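Local coordinates for protein kinase (Staphylococcus aureus subsp. aureus Mu50, PDB 3PY9), which probably senses muropeptides or peptidoglycan fragments through its extracellular PASTA repeats and relays the signal to a Ser/Thr kinase domain across the membrane, at residues A[77-88]-A[113-122]. Sequence-based numbering, arbitrary orientation.
Sequences MPNVIGLPKEEA and GYIANQSVTA
Tyr-114 turns its CG away from its own carbonyl carbon (chi1 -66°), which lays the ring beside Pro-84, and the first torsion of Ile-115, with CG1 likewise opposite the carbonyl carbon, carries CG1 toward the CB of Ala-88. Both pairs belong to a PASTA domain, where the loop entering helix 85-93 runs along the edge strand 115-118 of a three-stranded sheet. Three backbone hydrogen bonds fix the register. Gly-82 N, inside the type II turn from Val-80 to Leu-83, donates to Ile-115 O at 2.7 Å, in the carbonyl plane. Ile-115 N returns a bond to Leu-83 O, 3.0 Å long and fairly straight at 166°. Lys-85 N, in the first turn of the helix, reaches Gly-113 O, so the helix start is tied to the residues just before the strand, with Pro-84 at the N-cap. The ring contact is a CH-pi interaction: Pro-84 CB sits 4.2 Å from the Tyr-114 centroid and 16° off the ring normal, whereas Gly-82 O approaches the ring at its edge. Ile-115 and Ala-88 are both buried, and the 3.6 Å between CG1 and CB joins strand to helix. At the end of the strand, the side chain of Gln-118 enters the bend formed by Pro-78, Asn-79 and Val-80, its CG lying against Val-80 CG2. Strand 133-138 pairs with the other edge of 115-118, and Tyr-136 faces the classic bulge at Ala-116 and Asn-117. At the far end Met-77, which also touches Leu-92 of the helix, packs its CG 3.8 Å from Val-120 CG1.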
ATOM      1  N   MET A  77     -11.751 -13.279 -16.161  1.00 47.54           N
ATOM      2  CA  MET A  77     -10.499 -12.568 -15.911  1.00 46.29           C
ATOM      3  C   MET A  77      -9.861 -13.090 -14.618  1.00 46.07           C
ATOM      4  O   MET A  77     -10.501 -13.075 -13.551  1.00 46.31           O
ATOM      5  CB  MET A  77     -10.722 -11.054 -15.842  1.00 45.78           C
ATOM      6  CG  MET A  77      -9.433 -10.232 -15.662  1.00 44.25           C
ATOM      7  SD  MET A  77      -8.459 -10.118 -17.166  1.00 40.77           S
ATOM      8  CE  MET A  77      -6.894  -9.474 -16.559  1.00 41.65           C
ATOM      9  N   PRO A  78      -8.604 -13.564 -14.714  1.00 45.34           N
ATOM     10  CA  PRO A  78      -7.862 -14.009 -13.545  1.00 44.99           C
ATOM     11  C   PRO A  78      -7.380 -12.824 -12.690  1.00 44.95           C
ATOM     12  O   PRO A  78      -7.341 -11.683 -13.171  1.00 44.85           O
ATOM     13  CB  PRO A  78      -6.672 -14.745 -14.154  1.00 44.83           C
ATOM     14  CG  PRO A  78      -6.453 -14.068 -15.470  1.00 44.47           C
ATOM     15  CD  PRO A  78      -7.809 -13.685 -15.956  1.00 45.22           C
ATOM     16  N   ASN A  79      -7.040 -13.106 -11.431  1.00 44.83           N
ATOM     17  CA  ASN A  79      -6.474 -12.107 -10.520  1.00 44.92           C
ATOM     18  C   ASN A  79      -4.962 -12.252 -10.591  1.00 44.26           C
ATOM     19  O   ASN A  79      -4.408 -13.306 -10.220  1.00 44.16           O
ATOM     20  CB  ASN A  79      -6.988 -12.324  -9.087  1.00 45.24           C
ATOM     21  CG  ASN A  79      -6.609 -11.195  -8.140  1.00 46.62           C
ATOM     22  OD1 ASN A  79      -5.633 -11.295  -7.411  1.00 49.08           O
ATOM     23  ND2 ASN A  79      -7.385 -10.120  -8.146  1.00 48.63           N
ATOM     24  N   VAL A  80      -4.308 -11.215 -11.118  1.00 43.33           N
ATOM     25  CA  VAL A  80      -2.856 -11.238 -11.380  1.00 42.82           C
ATOM     26  C   VAL A  80      -2.112 -10.161 -10.576  1.00 42.39           C
ATOM     27  O   VAL A  80      -0.886 -10.085 -10.597  1.00 42.51           O
ATOM     28  CB  VAL A  80      -2.512 -11.136 -12.907  1.00 42.65           C
ATOM     29  CG1 VAL A  80      -3.234 -12.223 -13.719  1.00 42.92           C
ATOM     30  CG2 VAL A  80      -2.867  -9.764 -13.470  1.00 43.39           C
ATOM     31  N   ILE A  81      -2.876  -9.330  -9.879  1.00 42.15           N
ATOM     32  CA  ILE A  81      -2.345  -8.307  -8.988  1.00 41.92           C
ATOM     33  C   ILE A  81      -1.366  -8.904  -7.976  1.00 41.75           C
ATOM     34  O   ILE A  81      -1.683  -9.858  -7.273  1.00 41.49           O
ATOM     35  CB  ILE A  81      -3.493  -7.592  -8.255  1.00 41.81           C
ATOM     36  CG1 ILE A  81      -4.242  -6.678  -9.232  1.00 41.74           C
ATOM     37  CG2 ILE A  81      -2.962  -6.799  -7.074  1.00 41.56           C
ATOM     38  CD1 ILE A  81      -5.655  -6.326  -8.818  1.00 42.80           C
ATOM     39  N   GLY A  82      -0.160  -8.358  -7.924  1.00 41.90           N
ATOM     40  CA  GLY A  82       0.820  -8.823  -6.944  1.00 41.91           C
ATOM     41  C   GLY A  82       1.757  -9.921  -7.411  1.00 41.73           C
ATOM     42  O   GLY A  82       2.737 -10.201  -6.723  1.00 42.04           O
ATOM     43  N   LEU A  83       1.469 -10.535  -8.564  1.00 41.49           N
ATOM     44  CA  LEU A  83       2.379 -11.504  -9.206  1.00 41.27           C
ATOM     45  C   LEU A  83       3.452 -10.771  -9.992  1.00 40.96           C
ATOM     46  O   LEU A  83       3.209  -9.645 -10.438  1.00 41.18           O
ATOM     47  CB  LEU A  83       1.620 -12.408 -10.186  1.00 41.62           C
ATOM     48  CG  LEU A  83       0.282 -13.030  -9.771  1.00 42.99           C
ATOM     49  CD1 LEU A  83      -0.288 -13.840 -10.924  1.00 42.72           C
ATOM     50  CD2 LEU A  83       0.423 -13.896  -8.483  1.00 44.87           C
ATOM     51  N   PRO A  84       4.635 -11.409 -10.196  1.00 40.78           N
ATOM     52  CA  PRO A  84       5.648 -10.857 -11.108  1.00 40.47           C
ATOM     53  C   PRO A  84       5.093 -10.787 -12.529  1.00 40.76           C
ATOM     54  O   PRO A  84       4.238 -11.596 -12.882  1.00 40.58           O
ATOM     55  CB  PRO A  84       6.783 -11.883 -11.066  1.00 40.39           C
ATOM     56  CG  PRO A  84       6.545 -12.711  -9.893  1.00 40.05           C
ATOM     57  CD  PRO A  84       5.075 -12.682  -9.596  1.00 40.32           C
ATOM     58  N   LYS A  85       5.608  -9.848 -13.327  1.00 40.93           N
ATOM     59  CA  LYS A  85       5.092  -9.557 -14.666  1.00 41.45           C
ATOM     60  C   LYS A  85       4.899 -10.781 -15.538  1.00 41.86           C
ATOM     61  O   LYS A  85       3.854 -10.941 -16.153  1.00 41.98           O
ATOM     62  CB  LYS A  85       5.980  -8.536 -15.400  1.00 41.14           C
ATOM     63  CG  LYS A  85       5.407  -8.095 -16.741  1.00 40.12           C
ATOM     64  CD  LYS A  85       6.259  -7.077 -17.459  1.00 41.75           C
ATOM     65  CE  LYS A  85       7.449  -7.701 -18.161  1.00 44.18           C
ATOM     66  NZ  LYS A  85       8.031  -6.751 -19.164  1.00 46.66           N
ATOM     67  N   GLU A  86       5.918 -11.632 -15.608  1.00 43.09           N
ATOM     68  CA  GLU A  86       5.870 -12.800 -16.496  1.00 44.02           C
ATOM     69  C   GLU A  86       4.848 -13.850 -16.059  1.00 43.77           C
ATOM     70  O   GLU A  86       4.156 -14.407 -16.909  1.00 43.44           O
ATOM     71  CB  GLU A  86       7.272 -13.403 -16.719  1.00 44.76           C
ATOM     72  CG  GLU A  86       7.936 -14.053 -15.503  1.00 48.00           C
ATOM     73  CD  GLU A  86       8.239 -15.537 -15.715  1.00 52.87           C
ATOM     74  OE1 GLU A  86       9.062 -15.846 -16.610  1.00 53.38           O
ATOM     75  OE2 GLU A  86       7.670 -16.387 -14.976  1.00 54.25           O
ATOM     76  N   GLU A  87       4.732 -14.095 -14.746  1.00 43.85           N
ATOM     77  CA  GLU A  87       3.670 -14.977 -14.216  1.00 44.14           C
ATOM     78  C   GLU A  87       2.284 -14.448 -14.627  1.00 43.99           C
ATOM     79  O   GLU A  87       1.430 -15.200 -15.098  1.00 43.16           O
ATOM     80  CB  GLU A  87       3.776 -15.150 -12.687  1.00 44.24           C
ATOM     81  CG  GLU A  87       2.815 -16.210 -12.055  1.00 43.90           C
ATOM     82  CD  GLU A  87       2.927 -16.309 -10.516  1.00 44.41           C
ATOM     83  OE1 GLU A  87       3.768 -15.619  -9.916  1.00 44.61           O
ATOM     84  OE2 GLU A  87       2.190 -17.099  -9.888  1.00 45.02           O
ATOM     85  N   ALA A  88       2.098 -13.139 -14.468  1.00 44.34           N
ATOM     86  CA  ALA A  88       0.857 -12.454 -14.823  1.00 44.45           C
ATOM     87  C   ALA A  88       0.444 -12.683 -16.289  1.00 44.81           C
ATOM     88  O   ALA A  88      -0.727 -12.933 -16.578  1.00 43.88           O
ATOM     89  CB  ALA A  88       1.004 -10.978 -14.550  1.00 43.98           C
ATOM     90  N   GLY A 113       8.633  -4.598 -10.526  1.00 31.75           N
ATOM     91  CA  GLY A 113       8.457  -5.754 -11.422  1.00 32.00           C
ATOM     92  C   GLY A 113       7.171  -6.558 -11.228  1.00 32.40           C
ATOM     93  O   GLY A 113       6.919  -7.523 -11.964  1.00 32.37           O
ATOM     94  N   TYR A 114       6.361  -6.176 -10.236  1.00 32.14           N
ATOM     95  CA  TYR A 114       5.108  -6.881  -9.929  1.00 31.89           C
ATOM     96  C   TYR A 114       3.897  -6.026 -10.285  1.00 32.62           C
ATOM     97  O   TYR A 114       3.927  -4.803 -10.163  1.00 33.51           O
ATOM     98  CB  TYR A 114       5.044  -7.304  -8.458  1.00 31.05           C
ATOM     99  CG  TYR A 114       6.061  -8.356  -8.055  1.00 30.02           C
ATOM    100  CD1 TYR A 114       7.425  -8.120  -8.178  1.00 29.93           C
ATOM    101  CD2 TYR A 114       5.660  -9.591  -7.556  1.00 29.85           C
ATOM    102  CE1 TYR A 114       8.361  -9.090  -7.832  1.00 30.50           C
ATOM    103  CE2 TYR A 114       6.598 -10.564  -7.192  1.00 29.32           C
ATOM    104  CZ  TYR A 114       7.940 -10.295  -7.337  1.00 29.44           C
ATOM    105  OH  TYR A 114       8.877 -11.220  -6.979  1.00 31.37           O
ATOM    106  N   ILE A 115       2.834  -6.687 -10.736  1.00 33.04           N
ATOM    107  CA  ILE A 115       1.605  -6.029 -11.169  1.00 32.52           C
ATOM    108  C   ILE A 115       0.849  -5.336 -10.023  1.00 33.45           C
ATOM    109  O   ILE A 115       0.438  -5.983  -9.064  1.00 33.55           O
ATOM    110  CB  ILE A 115       0.696  -7.041 -11.881  1.00 31.50           C
ATOM    111  CG1 ILE A 115       1.473  -7.729 -12.994  1.00 28.40           C
ATOM    112  CG2 ILE A 115      -0.568  -6.356 -12.431  1.00 31.65           C
ATOM    113  CD1 ILE A 115       2.235  -6.802 -13.889  1.00 22.85           C
ATOM    114  N   ALA A 116       0.682  -4.023 -10.141  1.00 34.61           N
ATOM    115  CA  ALA A 116      -0.022  -3.217  -9.139  1.00 35.88           C
ATOM    116  C   ALA A 116      -1.533  -3.107  -9.376  1.00 37.06           C
ATOM    117  O   ALA A 116      -2.284  -2.810  -8.438  1.00 38.00           O
ATOM    118  CB  ALA A 116       0.585  -1.824  -9.061  1.00 35.40           C
ATOM    119  N   ASN A 117      -1.972  -3.329 -10.621  1.00 37.21           N
ATOM    120  CA  ASN A 117      -3.356  -3.072 -11.025  1.00 37.69           C
ATOM    121  C   ASN A 117      -3.669  -3.778 -12.355  1.00 37.83           C
ATOM    122  O   ASN A 117      -2.784  -3.968 -13.215  1.00 36.53           O
ATOM    123  CB  ASN A 117      -3.609  -1.550 -11.125  1.00 38.25           C
ATOM    124  CG  ASN A 117      -5.105  -1.172 -11.290  1.00 40.64           C
ATOM    125  OD1 ASN A 117      -5.872  -1.140 -10.319  1.00 43.46           O
ATOM    126  ND2 ASN A 117      -5.508  -0.855 -12.523  1.00 40.96           N
ATOM    127  N   GLN A 118      -4.937  -4.177 -12.471  1.00 38.47           N
ATOM    128  CA  GLN A 118      -5.562  -4.739 -13.667  1.00 39.20           C
ATOM    129  C   GLN A 118      -6.635  -3.815 -14.202  1.00 39.74           C
ATOM    130  O   GLN A 118      -7.511  -3.345 -13.453  1.00 39.93           O
ATOM    131  CB  GLN A 118      -6.324  -5.995 -13.300  1.00 39.38           C
ATOM    132  CG  GLN A 118      -5.574  -7.239 -13.369  1.00 40.37           C
ATOM    133  CD  GLN A 118      -6.253  -8.289 -12.542  1.00 41.68           C
ATOM    134  OE1 GLN A 118      -7.331  -8.793 -12.893  1.00 42.08           O
ATOM    135  NE2 GLN A 118      -5.640  -8.619 -11.421  1.00 41.68           N
ATOM    136  N   SER A 119      -6.569  -3.604 -15.507  1.00 40.30           N
ATOM    137  CA  SER A 119      -7.605  -2.977 -16.322  1.00 41.03           C
ATOM    138  C   SER A 119      -8.977  -3.575 -16.051  1.00 41.22           C
ATOM    139  O   SER A 119      -9.949  -2.856 -15.887  1.00 41.39           O
ATOM    140  CB  SER A 119      -7.275  -3.278 -17.791  1.00 40.70           C
ATOM    141  OG  SER A 119      -7.455  -2.161 -18.607  1.00 42.54           O
ATOM    142  N   VAL A 120      -9.042  -4.904 -16.048  1.00 41.92           N
ATOM    143  CA  VAL A 120     -10.307  -5.639 -16.026  1.00 42.98           C
ATOM    144  C   VAL A 120     -10.400  -6.392 -14.699  1.00 43.61           C
ATOM    145  O   VAL A 120      -9.508  -7.167 -14.367  1.00 44.00           O
ATOM    146  CB  VAL A 120     -10.391  -6.620 -17.246  1.00 42.95           C
ATOM    147  CG1 VAL A 120     -11.647  -7.493 -17.189  1.00 42.49           C
ATOM    148  CG2 VAL A 120     -10.321  -5.847 -18.575  1.00 42.05           C
ATOM    149  N   THR A 121     -11.457  -6.163 -13.925  1.00 44.63           N
ATOM    150  CA  THR A 121     -11.460  -6.662 -12.543  1.00 45.40           C
ATOM    151  C   THR A 121     -11.653  -8.166 -12.476  1.00 45.54           C
ATOM    152  O   THR A 121     -12.352  -8.742 -13.297  1.00 45.98           O
ATOM    153  CB  THR A 121     -12.425  -5.894 -11.612  1.00 45.93           C
ATOM    154  OG1 THR A 121     -13.782  -6.180 -11.960  1.00 46.06           O
ATOM    155  CG2 THR A 121     -12.166  -4.366 -11.706  1.00 47.17           C
ATOM    156  N   ALA A 122     -11.007  -8.791 -11.496  1.00 45.89           N
ATOM    157  CA  ALA A 122     -10.858 -10.243 -11.428  1.00 45.71           C
ATOM    158  C   ALA A 122     -12.178 -11.011 -11.526  1.00 45.57           C
ATOM    159  O   ALA A 122     -13.216 -10.514 -11.099  1.00 45.99           O
ATOM    160  CB  ALA A 122     -10.102 -10.626 -10.163  1.00 45.43           C
TER